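Local coordinates for interferon-activable protein 202 (Mus musculus, PDB 4L5R), which binds double-stranded DNA without sequence specificity through its first HIN-200 domain and restrains the AIM2 inflammasome, probably by sequestering cytoplasmic DNA, at residues M20-T25 / H39-T44; F67-K72 / S89-N94. All blocks are in the same frame, centred on the assembly; numbering follows the deposited sequence.

Interaction 1: M20-T25 / H39-T44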
ATOM      1  N   MET A  20     -15.225  -4.689   1.593  1.00 26.73           N
ATOM      2  CA  MET A  20     -15.657  -3.836   0.505  1.00 25.11           C
ATOM      3  C   MET A  20     -14.420  -3.185  -0.094  1.00 27.28           C
ATOM      4  O   MET A  20     -13.607  -2.617   0.624  1.00 25.08           O
ATOM      5  CB  MET A  20     -16.638  -2.757   0.975  1.00 30.06           C
ATOM      6  CG  MET A  20     -17.156  -1.922  -0.196  1.00 41.18           C
ATOM      7  SD  MET A  20     -18.219  -0.538   0.248  1.00 45.52           S
ATOM      8  CE  MET A  20     -17.069   0.560   1.044  1.00 34.88           C
ATOM      9  N   VAL A  21     -14.267  -3.281  -1.404  1.00 27.81           N
ATOM     10  CA  VAL A  21     -13.115  -2.666  -2.042  1.00 26.72           C
ATOM     11  C   VAL A  21     -13.259  -1.145  -2.093  1.00 28.12           C
ATOM     12  O   VAL A  21     -14.287  -0.618  -2.530  1.00 32.45           O
ATOM     13  CB  VAL A  21     -12.912  -3.209  -3.458  1.00 27.09           C
ATOM     14  CG1 VAL A  21     -11.707  -2.520  -4.113  1.00 24.26           C
ATOM     15  CG2 VAL A  21     -12.740  -4.737  -3.409  1.00 24.95           C
ATOM     16  N   LEU A  22     -12.229  -0.443  -1.637  1.00 28.42           N
ATOM     17  CA  LEU A  22     -12.234   1.013  -1.677  1.00 26.54           C
ATOM     18  C   LEU A  22     -11.415   1.529  -2.867  1.00 28.16           C
ATOM     19  O   LEU A  22     -11.910   2.311  -3.679  1.00 30.98           O
ATOM     20  CB  LEU A  22     -11.707   1.600  -0.358  1.00 27.56           C
ATOM     21  CG  LEU A  22     -12.446   1.209   0.926  1.00 29.35           C
ATOM     22  CD1 LEU A  22     -11.905   1.957   2.130  1.00 35.93           C
ATOM     23  CD2 LEU A  22     -13.910   1.502   0.738  1.00 31.64           C
ATOM     24  N   THR A  23     -10.171   1.079  -2.976  1.00 25.29           N
ATOM     25  CA  THR A  23      -9.296   1.519  -4.073  1.00 29.16           C
ATOM     26  C   THR A  23      -8.376   0.402  -4.536  1.00 26.41           C
ATOM     27  O   THR A  23      -8.156  -0.575  -3.813  1.00 29.14           O
ATOM     28  CB  THR A  23      -8.411   2.725  -3.660  1.00 30.54           C
ATOM     29  OG1 THR A  23      -7.453   2.323  -2.666  1.00 27.12           O
ATOM     30  CG2 THR A  23      -9.257   3.859  -3.120  1.00 43.37           C
ATOM     31  N   ALA A  24      -7.828   0.555  -5.739  1.00 26.78           N
ATOM     32  CA  ALA A  24      -6.795  -0.341  -6.221  1.00 24.51           C
ATOM     33  C   ALA A  24      -5.958   0.359  -7.295  1.00 27.41           C
ATOM     34  O   ALA A  24      -6.484   1.110  -8.116  1.00 31.01           O
ATOM     35  CB  ALA A  24      -7.412  -1.626  -6.772  1.00 29.66           C
ATOM     36  N   THR A  25      -4.657   0.108  -7.274  1.00 25.65           N
ATOM     37  CA  THR A  25      -3.742   0.677  -8.265  1.00 28.40           C
ATOM     38  C   THR A  25      -3.730  -0.188  -9.507  1.00 25.60           C
ATOM     39  O   THR A  25      -4.285  -1.298  -9.511  1.00 24.87           O
ATOM     40  CB  THR A  25      -2.313   0.767  -7.717  1.00 21.87           C
ATOM     41  OG1 THR A  25      -1.747  -0.551  -7.594  1.00 23.80           O
ATOM     42  CG2 THR A  25      -2.277   1.502  -6.355  1.00 24.64           C
ATOM     43  N   HIS A  39      -1.529  -2.650  -5.520  1.00 18.37           N
ATOM     44  CA  HIS A  39      -1.964  -2.274  -4.173  1.00 20.46           C
ATOM     45  C   HIS A  39      -3.460  -2.055  -4.130  1.00 24.09           C
ATOM     46  O   HIS A  39      -4.062  -1.664  -5.122  1.00 25.18           O
ATOM     47  CB  HIS A  39      -1.282  -0.974  -3.740  1.00 19.05           C
ATOM     48  CG  HIS A  39       0.190  -1.112  -3.550  1.00 22.50           C
ATOM     49  ND1 HIS A  39       0.739  -1.737  -2.452  1.00 26.45           N
ATOM     50  CD2 HIS A  39       1.231  -0.731  -4.330  1.00 20.99           C
ATOM     51  CE1 HIS A  39       2.056  -1.733  -2.561  1.00 27.00           C
ATOM     52  NE2 HIS A  39       2.380  -1.124  -3.691  1.00 25.70           N
ATOM     53  N   ALA A  40      -4.061  -2.251  -2.960  1.00 24.26           N
ATOM     54  CA  ALA A  40      -5.458  -1.948  -2.827  1.00 16.80           C
ATOM     55  C   ALA A  40      -5.742  -1.600  -1.368  1.00 18.35           C
ATOM     56  O   ALA A  40      -4.905  -1.841  -0.489  1.00 19.44           O
ATOM     57  CB  ALA A  40      -6.323  -3.139  -3.298  1.00 20.60           C
ATOM     58  N   THR A  41      -6.899  -0.982  -1.149  1.00 19.86           N
ATOM     59  CA  THR A  41      -7.430  -0.716   0.204  1.00 17.42           C
ATOM     60  C   THR A  41      -8.850  -1.283   0.233  1.00 20.42           C
ATOM     61  O   THR A  41      -9.621  -1.103  -0.721  1.00 24.25           O
ATOM     62  CB  THR A  41      -7.460   0.786   0.492  1.00 18.18           C
ATOM     63  OG1 THR A  41      -6.112   1.294   0.504  1.00 24.15           O
ATOM     64  CG2 THR A  41      -8.080   1.064   1.857  1.00 31.07           C
ATOM     65  N   VAL A  42      -9.178  -1.986   1.311  1.00 21.52           N
ATOM     66  CA  VAL A  42     -10.500  -2.564   1.483  1.00 22.66           C
ATOM     67  C   VAL A  42     -10.951  -2.273   2.907  1.00 22.84           C
ATOM     68  O   VAL A  42     -10.139  -1.877   3.747  1.00 20.20           O
ATOM     69  CB  VAL A  42     -10.473  -4.081   1.288  1.00 21.55           C
ATOM     70  CG1 VAL A  42      -9.929  -4.432  -0.117  1.00 19.31           C
ATOM     71  CG2 VAL A  42      -9.635  -4.755   2.390  1.00 18.85           C
ATOM     72  N   ALA A  43     -12.235  -2.485   3.176  1.00 20.50           N
ATOM     73  CA  ALA A  43     -12.774  -2.189   4.492  1.00 28.15           C
ATOM     74  C   ALA A  43     -13.783  -3.241   4.938  1.00 25.83           C
ATOM     75  O   ALA A  43     -14.536  -3.786   4.131  1.00 26.07           O
ATOM     76  CB  ALA A  43     -13.409  -0.794   4.524  1.00 26.93           C
ATOM     77  N   THR A  44     -13.762  -3.537   6.232  1.00 29.86           N
ATOM     78  CA  THR A  44     -14.817  -4.320   6.853  1.00 28.20           C
ATOM     79  C   THR A  44     -15.646  -3.350   7.677  1.00 27.57           C
ATOM     80  O   THR A  44     -15.430  -2.144   7.623  1.00 26.48           O
ATOM     81  CB  THR A  44     -14.243  -5.431   7.765  1.00 27.30           C
ATOM     82  OG1 THR A  44     -13.563  -4.841   8.877  1.00 26.00           O
ATOM     83  CG2 THR A  44     -13.255  -6.318   6.980  1.00 30.75           C
TER
HETATM   84  O   HOH W   1      -5.033   1.278  -3.627  1.00 29.26           O

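Interaction 2: F67-K72 / S89-N94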
ATOM      1  N   PHE A  67     -18.278  -5.763  -3.014  1.00 29.17           N
ATOM      2  CA  PHE A  67     -17.997  -6.610  -1.865  1.00 27.47           C
ATOM      3  C   PHE A  67     -17.460  -7.953  -2.319  1.00 30.66           C
ATOM      4  O   PHE A  67     -18.065  -8.624  -3.164  1.00 32.89           O
ATOM      5  CB  PHE A  67     -19.262  -6.830  -1.022  1.00 28.88           C
ATOM      6  CG  PHE A  67     -19.659  -5.638  -0.196  1.00 35.52           C
ATOM      7  CD1 PHE A  67     -20.332  -4.572  -0.773  1.00 36.83           C
ATOM      8  CD2 PHE A  67     -19.360  -5.582   1.159  1.00 35.32           C
ATOM      9  CE1 PHE A  67     -20.706  -3.474  -0.013  1.00 41.78           C
ATOM     10  CE2 PHE A  67     -19.729  -4.481   1.927  1.00 36.17           C
ATOM     11  CZ  PHE A  67     -20.398  -3.425   1.337  1.00 44.17           C
ATOM     12  N   ILE A  68     -16.339  -8.357  -1.739  1.00 29.61           N
ATOM     13  CA  ILE A  68     -15.717  -9.625  -2.075  1.00 27.78           C
ATOM     14  C   ILE A  68     -15.377 -10.394  -0.811  1.00 34.51           C
ATOM     15  O   ILE A  68     -15.181  -9.812   0.261  1.00 31.12           O
ATOM     16  CB  ILE A  68     -14.453  -9.437  -2.939  1.00 29.72           C
ATOM     17  CG1 ILE A  68     -13.415  -8.563  -2.215  1.00 29.01           C
ATOM     18  CG2 ILE A  68     -14.824  -8.825  -4.293  1.00 34.42           C
ATOM     19  CD1 ILE A  68     -12.080  -8.435  -2.979  1.00 26.57           C
ATOM     20  N   THR A  69     -15.336 -11.713  -0.936  1.00 29.39           N
ATOM     21  CA  THR A  69     -15.068 -12.581   0.200  1.00 28.90           C
ATOM     22  C   THR A  69     -13.751 -13.291  -0.041  1.00 33.50           C
ATOM     23  O   THR A  69     -13.577 -13.983  -1.052  1.00 36.81           O
ATOM     24  CB  THR A  69     -16.189 -13.611   0.395  1.00 33.84           C
ATOM     25  OG1 THR A  69     -17.408 -12.933   0.720  1.00 32.34           O
ATOM     26  CG2 THR A  69     -15.843 -14.569   1.522  1.00 37.97           C
ATOM     27  N   ILE A  70     -12.821 -13.118   0.890  1.00 28.21           N
ATOM     28  CA  ILE A  70     -11.467 -13.612   0.711  1.00 25.07           C
ATOM     29  C   ILE A  70     -11.127 -14.655   1.761  1.00 31.60           C
ATOM     30  O   ILE A  70     -11.465 -14.496   2.940  1.00 31.29           O
ATOM     31  CB  ILE A  70     -10.446 -12.460   0.822  1.00 31.38           C
ATOM     32  CG1 ILE A  70     -10.770 -11.356  -0.190  1.00 28.76           C
ATOM     33  CG2 ILE A  70      -9.040 -12.984   0.597  1.00 35.76           C
ATOM     34  CD1 ILE A  70      -9.968 -10.074   0.022  1.00 40.92           C
ATOM     35  N   SER A  71     -10.454 -15.720   1.332  1.00 27.11           N
ATOM     36  CA  SER A  71      -9.991 -16.747   2.252  1.00 28.90           C
ATOM     37  C   SER A  71      -8.650 -17.298   1.784  1.00 25.29           C
ATOM     38  O   SER A  71      -8.308 -17.206   0.597  1.00 32.00           O
ATOM     39  CB  SER A  71     -11.023 -17.881   2.352  1.00 38.77           C
ATOM     40  OG  SER A  71     -11.318 -18.399   1.072  1.00 43.16           O
ATOM     41  N   LYS A  72      -7.909 -17.890   2.720  1.00 25.79           N
ATOM     42  CA  LYS A  72      -6.563 -18.375   2.463  1.00 31.88           C
ATOM     43  C   LYS A  72      -5.681 -17.221   1.961  1.00 33.05           C
ATOM     44  O   LYS A  72      -4.908 -17.354   1.010  1.00 30.72           O
ATOM     45  CB  LYS A  72      -6.583 -19.563   1.497  1.00 36.75           C
ATOM     46  CG  LYS A  72      -7.328 -20.780   2.055  1.00 47.52           C
ATOM     47  CD  LYS A  72      -7.418 -21.911   1.034  1.00 59.61           C
ATOM     48  CE  LYS A  72      -6.069 -22.593   0.838  1.00 70.43           C
ATOM     49  NZ  LYS A  72      -5.914 -23.148  -0.544  1.00 74.94           N
ATOM     50  N   SER A  89     -14.200 -14.563  -3.936  1.00 32.90           N
ATOM     51  CA  SER A  89     -15.527 -14.687  -4.539  1.00 34.26           C
ATOM     52  C   SER A  89     -16.271 -13.367  -4.420  1.00 39.29           C
ATOM     53  O   SER A  89     -15.967 -12.553  -3.550  1.00 32.01           O
ATOM     54  CB  SER A  89     -16.351 -15.762  -3.823  1.00 37.11           C
ATOM     55  OG  SER A  89     -15.680 -17.010  -3.801  1.00 48.99           O
ATOM     56  N   GLU A  90     -17.254 -13.159  -5.286  1.00 35.74           N
ATOM     57  CA  GLU A  90     -18.195 -12.067  -5.092  1.00 35.77           C
ATOM     58  C   GLU A  90     -19.064 -12.399  -3.884  1.00 41.12           C
ATOM     59  O   GLU A  90     -19.524 -13.534  -3.722  1.00 36.12           O
ATOM     60  CB  GLU A  90     -19.050 -11.855  -6.336  1.00 41.32           C
ATOM     61  CG  GLU A  90     -20.320 -11.049  -6.112  1.00 52.24           C
ATOM     62  CD  GLU A  90     -21.355 -11.303  -7.202  1.00 66.92           C
ATOM     63  OE1 GLU A  90     -21.028 -12.020  -8.171  1.00 68.00           O
ATOM     64  OE2 GLU A  90     -22.494 -10.797  -7.088  1.00 70.54           O
ATOM     65  N   ALA A  91     -19.275 -11.402  -3.030  1.00 34.89           N
ATOM     66  CA  ALA A  91     -19.973 -11.610  -1.767  1.00 34.33           C
ATOM     67  C   ALA A  91     -21.465 -11.822  -1.961  1.00 35.89           C
ATOM     68  O   ALA A  91     -22.096 -11.177  -2.795  1.00 43.27           O
ATOM     69  CB  ALA A  91     -19.719 -10.444  -0.816  1.00 36.68           C
ATOM     70  N   ALA A  92     -22.013 -12.733  -1.167  1.00 41.10           N
ATOM     71  CA  ALA A  92     -23.449 -12.966  -1.118  1.00 48.53           C
ATOM     72  C   ALA A  92     -24.123 -11.784  -0.439  1.00 54.00           C
ATOM     73  O   ALA A  92     -23.560 -11.190   0.485  1.00 42.19           O
ATOM     74  CB  ALA A  92     -23.739 -14.235  -0.355  1.00 49.85           C
ATOM     75  N   PRO A  93     -25.330 -11.433  -0.899  1.00 56.13           N
ATOM     76  CA  PRO A  93     -26.103 -10.339  -0.302  1.00 59.52           C
ATOM     77  C   PRO A  93     -26.155 -10.411   1.226  1.00 54.14           C
ATOM     78  O   PRO A  93     -25.980  -9.388   1.884  1.00 58.10           O
ATOM     79  CB  PRO A  93     -27.495 -10.544  -0.900  1.00 64.33           C
ATOM     80  CG  PRO A  93     -27.208 -11.105  -2.260  1.00 65.68           C
ATOM     81  CD  PRO A  93     -25.996 -11.993  -2.089  1.00 61.30           C
ATOM     82  N   ASN A  94     -26.372 -11.601   1.780  1.00 53.54           N
ATOM     83  CA  ASN A  94     -26.483 -11.757   3.229  1.00 56.04           C
ATOM     84  C   ASN A  94     -25.134 -11.695   3.940  1.00 49.26           C
ATOM     85  O   ASN A  94     -25.038 -12.010   5.132  1.00 43.72           O
ATOM     86  CB  ASN A  94     -27.209 -13.061   3.585  1.00 64.98           C
ATOM     87  CG  ASN A  94     -26.337 -14.292   3.390  1.00 69.36           C
ATOM     88  OD1 ASN A  94     -25.350 -14.262   2.654  1.00 66.40           O
ATOM     89  ND2 ASN A  94     -26.705 -15.386   4.049  1.00 72.77           N
TER

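Interaction 1: M20-T25 / H39-T44
A classic beta bulge interrupts the antiparallel hairpin of strands 17-30 and 35-43 where Leu22 and Thr23 both face Thr41. Thr41 O takes both amide hydrogens, from Leu22 N at 2.8 Å and more loosely from Thr23 N at 3.2 Å, the two arriving from the same face of its carbonyl plane. On one side of the bulge Met20 and Ala43 form a hydrogen-bonded pair, with Met20 N bound to Ala43 O almost straight (172°); on the other, Thr41 N returns a bond to Thr23 O from well above the carbonyl plane. The extra residue swings the Leu22 side chain toward the partner strand, where CD1 touches both Thr41 CG2 and Ala43 CB, 3.9 Å from each. Thr23 and Thr41 lie side by side and point the same way, Thr23 OG1 resting 3.5 Å from Thr41 CB, and a water bound to Thr23 OG1 makes a weak bond to His39 O. At the far end the backbone of Thr25 donates to His39 O, while its side chain, with OG1 between the backbone N and the carbonyl carbon (chi1 70°), accepts from His39 N at 3.0 Å. Thr25 CG2 also packs against His39 CB at 3.7 Å. A valine in place of Thr25 would probably leave the amide of His39 without this acceptor and the two strands less firmly joined at this point. His39, which mediates interaction with TP53BP1, lies in a region required for homomultimerization; its NE2 binds His192 O and its ring meets those of Phe28 and Phe174. Helix 101-108 covers Leu22 and Thr41 through Ala107, and strand 48-53 continues the sheet beyond Ala40 and Val42.

Interaction 2: F67-K72 / S89-N94
Thr69 and Ser89 form an antiparallel hydrogen-bonded pair that joins strand 67-76 to the end of strand 87-90. Thr69 N reaches Ser89 O at 2.8 Å, and Ser89 N answers to Thr69 O at 3.0 Å, in the carbonyl plane. Two residues further along each segment, Ala91 N binds Phe67 O at 3.0 Å, but the donor stands above the carbonyl plane, 41° out of it, as segment 89-94 leaves the sheet. Side chains pack tightly here: Ala91 CB points toward strand 67-71 and meets Phe67 CB at 3.6 Å, with Thr69 OG1 on another flank at 3.7 Å. That hydroxyl lies anti to the carbonyl carbon of Thr69 (chi1 -64°), which brings it beside the Ala91 methyl, and it is hydrogen-bonded to Thr18 OG1. The Phe67 ring turns away from Ala91 and meets Phe97 edge-to-face.

The solvent side is looser, and belongs to exposed Glu90 and partly exposed Ser89. Ile68 and Glu90 are a non-hydrogen-bonded pair whose side chains diverge: Glu90 heads for solvent, whereas Ile68 turns into the core against Val19 and Val21, touching segment 89-94 mainly where CB lies 3.5 Å from Ser89 O. After Glu90 the chain peels off into a loop, Ala91 still bonded to Phe67. A short edge pairing of this kind, added to a curled, mixed sheet, fits the first of the two OB folds of this HIN-200 domain.

How the interactions relate
Both interactions belong to one curled sheet of the first HIN-200 domain, and neighbouring strands 17-30 and 67-76 connect them. Interaction 1 is largely buried and pairs two long hairpin strands, its regular ladder broken by a bulge, with a threonine hydroxyl at one end of the contact serving as acceptor for a backbone N-H. Interaction 2 lies farther from the centre of the chain, is only partly buried, covers about half the area and relies on three backbone bonds with little side-chain packing. They touch directly: Met20 CB meets Phe67 CE2 at 3.7 Å, and Val21 CG2 meets Ile68 CD1 at 3.8 Å. Apolar side chains thus continue from the hairpin to the edge pairing.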